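Retinol dehydratase (Spodoptera frugiperda, PDB 1X8K) probably converts retinol to anhydroretinol, as a member of the sulfotransferase family, which typically transfers a sulfuryl group from a nucleotide donor to small acceptors. Local coordinates at residues A[69-74]-A[192-197]; A[103-108]-A[162-167]. The protein carries 2 engineered substitutions. All blocks are in the same frame, centred on the assembly; numbering follows the deposited sequence.

Overall arrangement
Both interactions lie close to the centre of the folded chain, their centres about 13 Å apart, and both are built on the five-stranded parallel sheet of the sulfotransferase fold. Along the chain the segments come in the order 69-74, 103-108, 162-167, 192-197, so interaction 2 falls between the two halves of interaction 1. Strands 66-70 and 160-163 are neighbours in the sheet, and strand 104-105 lies on the far side of 160-163. His164 joins the two contacts, with its ND1 probably hydrogen-bonded to Ser70 O. Interaction 1 touches the nucleotide, and both interactions touch anhydroretinol. Together they bring the two ligand sites close to each other.

Interaction 1: A[69-74]-A[192-197]; sequences ASYQRS and VSSFHH. With A3P (adenosine-3'-5'-diphosphate), chain H; ANR (anhydroretinol), chain E.
Arg73 and Ser193 meet beside the nucleotide. Arg73 NE donates to Ser193 OG at 2.9 Å, with Ser193 OG tilted 28° out of the guanidinium plane. Ser193 OG also lies against O3P of the 3'-phosphate of adenosine-3'-5'-diphosphate, at a doubtfully short distance. The guanidinium is sandwiched: A3P C5' lies over one face, and His197 CB over the other, 3.8 Å from Arg73 NE. At its far end Arg73 NH1 makes a weak bond to O4P of the 5'-phosphate. The chain bends twice, at chi2 and chi3, which folds the group back along the ligand. Arg73 NH2 is held from outside by Phe310 O.

Gln72 makes the second link. Its OE1 accepts from Ser194 OG at 2.9 Å, at a C=O...O angle of 109°. A water also donates to Gln72 OE1, at 2.9 Å, and to Ser194 O, and it bonds His197 ND1. This water ties the amide, the helix and the imidazole together. On its other side the His197 ring reaches anhydroretinol, with NE2 3.2 Å from C14.

Segment 69-74 leads from strand 66-70 into the phosphate-binding loop ahead of helix 76-87. Gly75, Thr76 and Thr77 also bind the nucleotide, as in the P-loop-like motif of sulfotransferases, with Arg185, Arg312 and Gly314 from elsewhere. Helix 187-201 supplies the serines and His197, and helix 210-218 packs on Ser194 through Phe213.

Interaction 2: A[103-108]-A[162-167]; sequences YIYLDG and KTHLPL. With ANR (anhydroretinol), chain E.
Lys162 lies under the Tyr105 ring. Its extended chain, with CG anti to the backbone N (chi1 180°), sets CE over the ring centre, 4.0 Å from the Tyr105 centroid, as a CH-pi contact. Lys162 NZ adds a cation-pi contact, and comes 3.3 Å from anhydroretinol C20. Gly108 CA covers the opposite face of the tyrosine. Tyr105 OH meets the edge of the His164 ring, and the two rings are turned 84° apart. His164 NE2 approaches C15 of the ligand, while its ND1 bonds Ser70 O.

Asp107 OD1 takes two donors from one face of its carboxylate. His164 N comes on the syn side at 3.1 Å, and Thr163 OG1 from above the plane at 3.2 Å. With an alanine here, both donors would probably lose their shared acceptor, and the turn after Thr163 would be less firmly set. Thr163 OG1 also accepts from Leu165 N, an ST turn. Leu106 CD2 packs on Leu165 CD1 at 3.8 Å.

The backbones pair in parallel, with Lys162 N bonded to Ile104 O and Leu106 N to Lys162 O. Strand 104-105 is outermost in the sheet. Strand 160-163 lies between it and strand 66-70, and helix 76-87 packs against Tyr103, Lys162 and His164.

Interaction 1: A[69-74]-A[192-197]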
loop_
_atom_site.group_PDB
_atom_site.type_symbol
_atom_site.label_atom_id
_atom_site.label_comp_id
_atom_site.label_asym_id
_atom_site.label_seq_id
_atom_site.Cartn_x
_atom_site.Cartn_y
_atom_site.Cartn_z
ATOM N N ALA A 69 -22.077 -22.302 11.242
ATOM C CA ALA A 69 -21.305 -21.059 11.363
ATOM C C ALA A 69 -19.808 -21.328 11.371
ATOM O O ALA A 69 -19.356 -22.473 11.523
ATOM C CB ALA A 69 -21.711 -20.276 12.626
ATOM N N SER A 70 -19.028 -20.271 11.227
ATOM C CA SER A 70 -17.597 -20.424 11.056
ATOM C C SER A 70 -17.012 -19.101 10.602
ATOM O O SER A 70 -17.686 -18.320 9.910
ATOM C CB SER A 70 -17.344 -21.469 9.969
ATOM O OG SER A 70 -17.934 -21.046 8.744
ATOM N N TYR A 71 -15.765 -18.834 10.971
ATOM C CA TYR A 71 -15.005 -17.929 10.130
ATOM C C TYR A 71 -14.902 -18.677 8.783
ATOM O O TYR A 71 -14.829 -19.913 8.770
ATOM C CB TYR A 71 -13.633 -17.572 10.710
ATOM C CG TYR A 71 -12.969 -16.557 9.845
ATOM C CD1 TYR A 71 -13.204 -15.185 10.031
ATOM C CD2 TYR A 71 -12.188 -16.954 8.764
ATOM C CE1 TYR A 71 -12.632 -14.233 9.188
ATOM C CE2 TYR A 71 -11.616 -16.020 7.915
ATOM C CZ TYR A 71 -11.840 -14.675 8.139
ATOM O OH TYR A 71 -11.275 -13.790 7.281
ATOM N N GLN A 72 -14.942 -17.965 7.656
ATOM C CA GLN A 72 -14.896 -18.633 6.342
ATOM C C GLN A 72 -13.718 -19.589 6.172
ATOM O O GLN A 72 -12.701 -19.427 6.829
ATOM C CB GLN A 72 -14.855 -17.599 5.231
ATOM C CG GLN A 72 -13.473 -16.984 4.981
ATOM C CD GLN A 72 -13.483 -16.058 3.784
ATOM O OE1 GLN A 72 -12.619 -16.153 2.910
ATOM N NE2 GLN A 72 -14.473 -15.174 3.725
ATOM N N ARG A 73 -13.874 -20.574 5.284
ATOM C CA ARG A 73 -12.823 -21.550 4.889
ATOM C C ARG A 73 -12.330 -22.469 6.003
ATOM O O ARG A 73 -11.190 -22.953 5.965
ATOM C CB ARG A 73 -11.650 -20.877 4.164
ATOM C CG ARG A 73 -12.066 -20.025 2.984
ATOM C CD ARG A 73 -12.899 -20.767 1.979
ATOM N NE ARG A 73 -12.052 -21.545 1.088
ATOM C CZ ARG A 73 -12.498 -22.375 0.156
ATOM N NH1 ARG A 73 -13.793 -22.550 -0.006
ATOM N NH2 ARG A 73 -11.650 -23.035 -0.615
ATOM N N SER A 74 -13.219 -22.709 6.973
ATOM C CA SER A 74 -12.959 -23.557 8.141
ATOM C C SER A 74 -13.611 -24.949 8.080
ATOM O O SER A 74 -13.349 -25.760 8.955
ATOM C CB SER A 74 -13.409 -22.861 9.436
ATOM O OG SER A 74 -12.995 -21.507 9.499
ATOM N N VAL A 192 -4.349 -19.262 4.087
ATOM C CA VAL A 192 -4.061 -19.805 2.762
ATOM C C VAL A 192 -5.332 -20.164 2.003
ATOM O O VAL A 192 -5.496 -19.757 0.852
ATOM C CB VAL A 192 -3.139 -21.030 2.803
ATOM C CG1 VAL A 192 -3.023 -21.629 1.427
ATOM C CG2 VAL A 192 -1.751 -20.654 3.347
ATOM N N SER A 193 -6.243 -20.903 2.627
ATOM C CA SER A 193 -7.487 -21.209 1.934
ATOM C C SER A 193 -8.188 -19.933 1.492
ATOM O O SER A 193 -8.583 -19.827 0.332
ATOM C CB SER A 193 -8.430 -22.087 2.755
ATOM O OG SER A 193 -9.452 -22.613 1.907
ATOM N N SER A 194 -8.309 -18.969 2.402
ATOM C CA SER A 194 -8.968 -17.699 2.111
ATOM C C SER A 194 -8.288 -16.924 0.986
ATOM O O SER A 194 -8.950 -16.245 0.192
ATOM C CB SER A 194 -9.012 -16.818 3.354
ATOM O OG SER A 194 -10.153 -17.116 4.106
ATOM N N PHE A 195 -6.965 -17.015 0.935
ATOM C CA PHE A 195 -6.205 -16.289 -0.066
ATOM C C PHE A 195 -6.640 -16.784 -1.427
ATOM O O PHE A 195 -6.990 -15.980 -2.283
ATOM C CB PHE A 195 -4.719 -16.500 0.154
ATOM C CG PHE A 195 -3.879 -16.332 -1.075
ATOM C CD1 PHE A 195 -3.609 -15.074 -1.580
ATOM C CD2 PHE A 195 -3.312 -17.437 -1.693
ATOM C CE1 PHE A 195 -2.809 -14.913 -2.687
ATOM C CE2 PHE A 195 -2.512 -17.290 -2.797
ATOM C CZ PHE A 195 -2.260 -16.013 -3.292
ATOM N N HIS A 196 -6.651 -18.107 -1.593
ATOM C CA HIS A 196 -7.043 -18.754 -2.837
ATOM C C HIS A 196 -8.497 -18.476 -3.218
ATOM O O HIS A 196 -8.806 -18.219 -4.384
ATOM C CB HIS A 196 -6.797 -20.258 -2.745
ATOM C CG HIS A 196 -5.367 -20.641 -2.938
ATOM N ND1 HIS A 196 -4.778 -20.720 -4.180
ATOM C CD2 HIS A 196 -4.404 -20.967 -2.047
ATOM C CE1 HIS A 196 -3.512 -21.071 -4.045
ATOM N NE2 HIS A 196 -3.260 -21.231 -2.760
ATOM N N HIS A 197 -9.380 -18.514 -2.229
ATOM C CA HIS A 197 -10.808 -18.279 -2.438
ATOM C C HIS A 197 -11.011 -16.862 -2.984
ATOM O O HIS A 197 -11.848 -16.632 -3.877
ATOM C CB HIS A 197 -11.530 -18.493 -1.113
ATOM C CG HIS A 197 -12.940 -18.024 -1.095
ATOM N ND1 HIS A 197 -13.286 -16.725 -0.804
ATOM C CD2 HIS A 197 -14.102 -18.689 -1.291
ATOM C CE1 HIS A 197 -14.601 -16.605 -0.845
ATOM N NE2 HIS A 197 -15.120 -17.784 -1.132
HETATM P P1 A3P H . -8.515 -25.843 1.536
HETATM O O1P A3P H . -7.578 -25.713 2.718
HETATM O O2P A3P H . -8.307 -27.113 0.742
HETATM O O3P A3P H . -8.574 -24.578 0.719
HETATM P P2 A3P H . -15.353 -23.828 3.864
HETATM O O4P A3P H . -14.973 -22.727 2.897
HETATM O O5P A3P H . -16.452 -24.738 3.368
HETATM O O6P A3P H . -15.557 -23.367 5.294
HETATM O "O5'" A3P H . -14.032 -24.769 3.884
HETATM C "C5'" A3P H . -13.247 -24.911 2.712
HETATM C "C4'" A3P H . -12.017 -25.764 2.975
HETATM O "O4'" A3P H . -12.455 -27.071 3.328
HETATM C "C3'" A3P H . -11.248 -25.862 1.676
HETATM O "O3'" A3P H . -9.944 -25.965 2.257
HETATM C "C2'" A3P H . -11.492 -27.243 1.130
HETATM O "O2'" A3P H . -10.505 -27.815 0.278
HETATM C "C1'" A3P H . -12.047 -28.019 2.320
HETATM N N9 A3P H . -12.961 -29.134 2.058
HETATM C C8 A3P H . -14.118 -29.105 1.371
HETATM N N7 A3P H . -14.705 -30.334 1.355
HETATM C C5 A3P H . -13.885 -31.145 2.060
HETATM C C6 A3P H . -13.885 -32.492 2.433
HETATM N N6 A3P H . -14.914 -33.270 2.023
HETATM N N1 A3P H . -12.865 -32.993 3.192
HETATM C C2 A3P H . -11.827 -32.213 3.603
HETATM N N3 A3P H . -11.754 -30.896 3.282
HETATM C C4 A3P H . -12.832 -30.369 2.484
HETATM C C15 ANR E . -17.885 -19.163 1.652
HETATM C C14 ANR E . -17.795 -18.514 0.449
HETATM C C13 ANR E . -18.544 -18.550 -0.732
HETATM C C20 ANR E . -19.501 -19.723 -1.111
HETATM C C12 ANR E . -18.426 -17.475 -1.608
HETATM C C11 ANR E . -19.038 -17.214 -2.829
HETATM C C10 ANR E . -19.810 -16.098 -3.045
HETATM C C9 ANR E . -20.537 -15.570 -4.090
HETATM C C19 ANR E . -22.006 -16.018 -4.369
HETATM C C8 ANR E . -19.911 -14.610 -4.862
HETATM C C7 ANR E . -20.420 -13.910 -5.914
HETATM C C6 ANR E . -20.187 -12.816 -6.780
HETATM C C1 ANR E . -18.883 -11.803 -6.905
HETATM C C17 ANR E . -17.584 -12.568 -7.320
HETATM C C18 ANR E . -18.674 -10.862 -5.706
HETATM C C2 ANR E . -18.890 -10.672 -7.990
HETATM C C3 ANR E . -20.125 -10.575 -8.892
HETATM C C4 ANR E . -21.209 -11.620 -8.595
HETATM C C5 ANR E . -21.244 -12.614 -7.661
HETATM C C16 ANR E . -22.573 -13.424 -7.758
HETATM O O HOH W 1 -11.730 -15.050 0.381
#

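Interaction 2: A[103-108]-A[162-167]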
loop_
_atom_site.group_PDB
_atom_site.type_symbol
_atom_site.label_atom_id
_atom_site.label_comp_id
_atom_site.label_asym_id
_atom_site.label_seq_id
_atom_site.Cartn_x
_atom_site.Cartn_y
_atom_site.Cartn_z
ATOM N N TYR A 103 -29.369 -24.513 1.631
ATOM C CA TYR A 103 -29.120 -23.602 2.742
ATOM C C TYR A 103 -29.378 -22.168 2.328
ATOM O O TYR A 103 -29.281 -21.821 1.156
ATOM C CB TYR A 103 -27.674 -23.700 3.221
ATOM C CG TYR A 103 -27.371 -24.843 4.149
ATOM C CD1 TYR A 103 -27.377 -26.150 3.686
ATOM C CD2 TYR A 103 -27.043 -24.618 5.493
ATOM C CE1 TYR A 103 -27.085 -27.214 4.521
ATOM C CE2 TYR A 103 -26.751 -25.687 6.354
ATOM C CZ TYR A 103 -26.781 -26.983 5.841
ATOM O OH TYR A 103 -26.510 -28.067 6.629
ATOM N N ILE A 104 -29.693 -21.323 3.292
ATOM C CA ILE A 104 -29.634 -19.901 3.035
ATOM C C ILE A 104 -28.296 -19.373 3.536
ATOM O O ILE A 104 -27.846 -19.728 4.638
ATOM C CB ILE A 104 -30.809 -19.163 3.666
ATOM C CG1 ILE A 104 -32.072 -19.452 2.847
ATOM C CG2 ILE A 104 -30.542 -17.667 3.666
ATOM C CD1 ILE A 104 -33.349 -19.404 3.621
ATOM N N TYR A 105 -27.644 -18.558 2.706
ATOM C CA TYR A 105 -26.383 -17.933 3.065
ATOM C C TYR A 105 -26.702 -16.539 3.611
ATOM O O TYR A 105 -26.658 -15.527 2.895
ATOM C CB TYR A 105 -25.462 -17.905 1.845
ATOM C CG TYR A 105 -24.043 -17.417 2.067
ATOM C CD1 TYR A 105 -23.130 -17.462 1.036
ATOM C CD2 TYR A 105 -23.617 -16.899 3.293
ATOM C CE1 TYR A 105 -21.828 -17.005 1.206
ATOM C CE2 TYR A 105 -22.322 -16.438 3.472
ATOM C CZ TYR A 105 -21.436 -16.498 2.423
ATOM O OH TYR A 105 -20.146 -16.057 2.565
ATOM N N LEU A 106 -27.030 -16.510 4.895
ATOM C CA LEU A 106 -27.428 -15.295 5.604
ATOM C C LEU A 106 -26.707 -14.010 5.211
ATOM O O LEU A 106 -27.375 -13.010 4.950
ATOM C CB LEU A 106 -27.356 -15.508 7.128
ATOM C CG LEU A 106 -27.790 -14.378 8.080
ATOM C CD1 LEU A 106 -29.206 -13.878 7.839
ATOM C CD2 LEU A 106 -27.657 -14.889 9.476
ATOM N N ASP A 107 -25.372 -14.042 5.179
ATOM C CA ASP A 107 -24.552 -12.835 4.956
ATOM C C ASP A 107 -23.818 -12.832 3.625
ATOM O O ASP A 107 -22.892 -12.027 3.417
ATOM C CB ASP A 107 -23.514 -12.668 6.068
ATOM C CG ASP A 107 -22.558 -13.848 6.153
ATOM O OD1 ASP A 107 -23.065 -14.989 6.168
ATOM O OD2 ASP A 107 -21.309 -13.740 6.206
ATOM N N GLY A 108 -24.207 -13.750 2.741
ATOM C CA GLY A 108 -23.650 -13.807 1.398
ATOM C C GLY A 108 -23.989 -12.564 0.578
ATOM O O GLY A 108 -23.214 -12.137 -0.268
ATOM N N LYS A 162 -26.635 -21.021 6.535
ATOM C CA LYS A 162 -25.188 -20.861 6.468
ATOM C C LYS A 162 -24.882 -19.423 6.841
ATOM O O LYS A 162 -25.678 -18.528 6.540
ATOM C CB LYS A 162 -24.696 -21.139 5.037
ATOM C CG LYS A 162 -23.189 -21.002 4.804
ATOM C CD LYS A 162 -22.835 -21.181 3.331
ATOM C CE LYS A 162 -21.430 -20.649 3.016
ATOM N NZ LYS A 162 -21.185 -20.607 1.555
ATOM N N THR A 163 -23.746 -19.197 7.499
ATOM C CA THR A 163 -23.331 -17.840 7.849
ATOM C C THR A 163 -21.894 -17.786 8.320
ATOM O O THR A 163 -21.415 -18.711 8.988
ATOM C CB THR A 163 -24.252 -17.213 8.933
ATOM O OG1 THR A 163 -23.924 -15.824 9.095
ATOM C CG2 THR A 163 -23.964 -17.805 10.310
ATOM N N HIS A 164 -21.223 -16.687 7.985
ATOM C CA HIS A 164 -19.871 -16.414 8.443
ATOM C C HIS A 164 -19.908 -15.243 9.446
ATOM O O HIS A 164 -18.873 -14.664 9.801
ATOM C CB HIS A 164 -18.978 -16.134 7.240
ATOM C CG HIS A 164 -18.743 -17.337 6.364
ATOM N ND1 HIS A 164 -18.200 -18.521 6.831
ATOM C CD2 HIS A 164 -18.977 -17.537 5.044
ATOM C CE1 HIS A 164 -18.106 -19.386 5.841
ATOM N NE2 HIS A 164 -18.569 -18.815 4.745
ATOM N N LEU A 165 -21.118 -14.930 9.918
ATOM C CA LEU A 165 -21.353 -13.896 10.938
ATOM C C LEU A 165 -20.959 -14.293 12.371
ATOM O O LEU A 165 -21.203 -15.421 12.821
ATOM C CB LEU A 165 -22.830 -13.432 10.928
ATOM C CG LEU A 165 -23.362 -12.632 9.725
ATOM C CD1 LEU A 165 -24.852 -12.428 9.861
ATOM C CD2 LEU A 165 -22.645 -11.291 9.528
ATOM N N PRO A 166 -20.350 -13.348 13.089
ATOM C CA PRO A 166 -20.078 -13.512 14.523
ATOM C C PRO A 166 -21.393 -13.607 15.269
ATOM O O PRO A 166 -22.402 -13.130 14.737
ATOM C CB PRO A 166 -19.389 -12.200 14.895
ATOM C CG PRO A 166 -18.883 -11.655 13.630
ATOM C CD PRO A 166 -19.851 -12.064 12.575
ATOM N N LEU A 167 -21.405 -14.196 16.464
ATOM C CA LEU A 167 -22.654 -14.259 17.232
ATOM C C LEU A 167 -23.124 -12.865 17.652
ATOM O O LEU A 167 -24.326 -12.640 17.762
ATOM C CB LEU A 167 -22.570 -15.194 18.454
ATOM C CG LEU A 167 -21.887 -16.572 18.369
ATOM C CD1 LEU A 167 -21.458 -17.102 19.751
ATOM C CD2 LEU A 167 -22.765 -17.606 17.661
HETATM C C15 ANR E . -17.885 -19.163 1.652
HETATM C C14 ANR E . -17.795 -18.514 0.449
HETATM C C13 ANR E . -18.544 -18.550 -0.732
HETATM C C20 ANR E . -19.501 -19.723 -1.111
HETATM C C12 ANR E . -18.426 -17.475 -1.608
HETATM C C11 ANR E . -19.038 -17.214 -2.829
HETATM C C10 ANR E . -19.810 -16.098 -3.045
HETATM C C9 ANR E . -20.537 -15.570 -4.090
HETATM C C19 ANR E . -22.006 -16.018 -4.369
HETATM C C8 ANR E . -19.911 -14.610 -4.862
HETATM C C7 ANR E . -20.420 -13.910 -5.914
HETATM C C6 ANR E . -20.187 -12.816 -6.780
HETATM C C1 ANR E . -18.883 -11.803 -6.905
HETATM C C17 ANR E . -17.584 -12.568 -7.320
HETATM C C18 ANR E . -18.674 -10.862 -5.706
HETATM C C2 ANR E . -18.890 -10.672 -7.990
HETATM C C3 ANR E . -20.125 -10.575 -8.892
HETATM C C4 ANR E . -21.209 -11.620 -8.595
HETATM C C5 ANR E . -21.244 -12.614 -7.661
HETATM C C16 ANR E . -22.573 -13.424 -7.758
#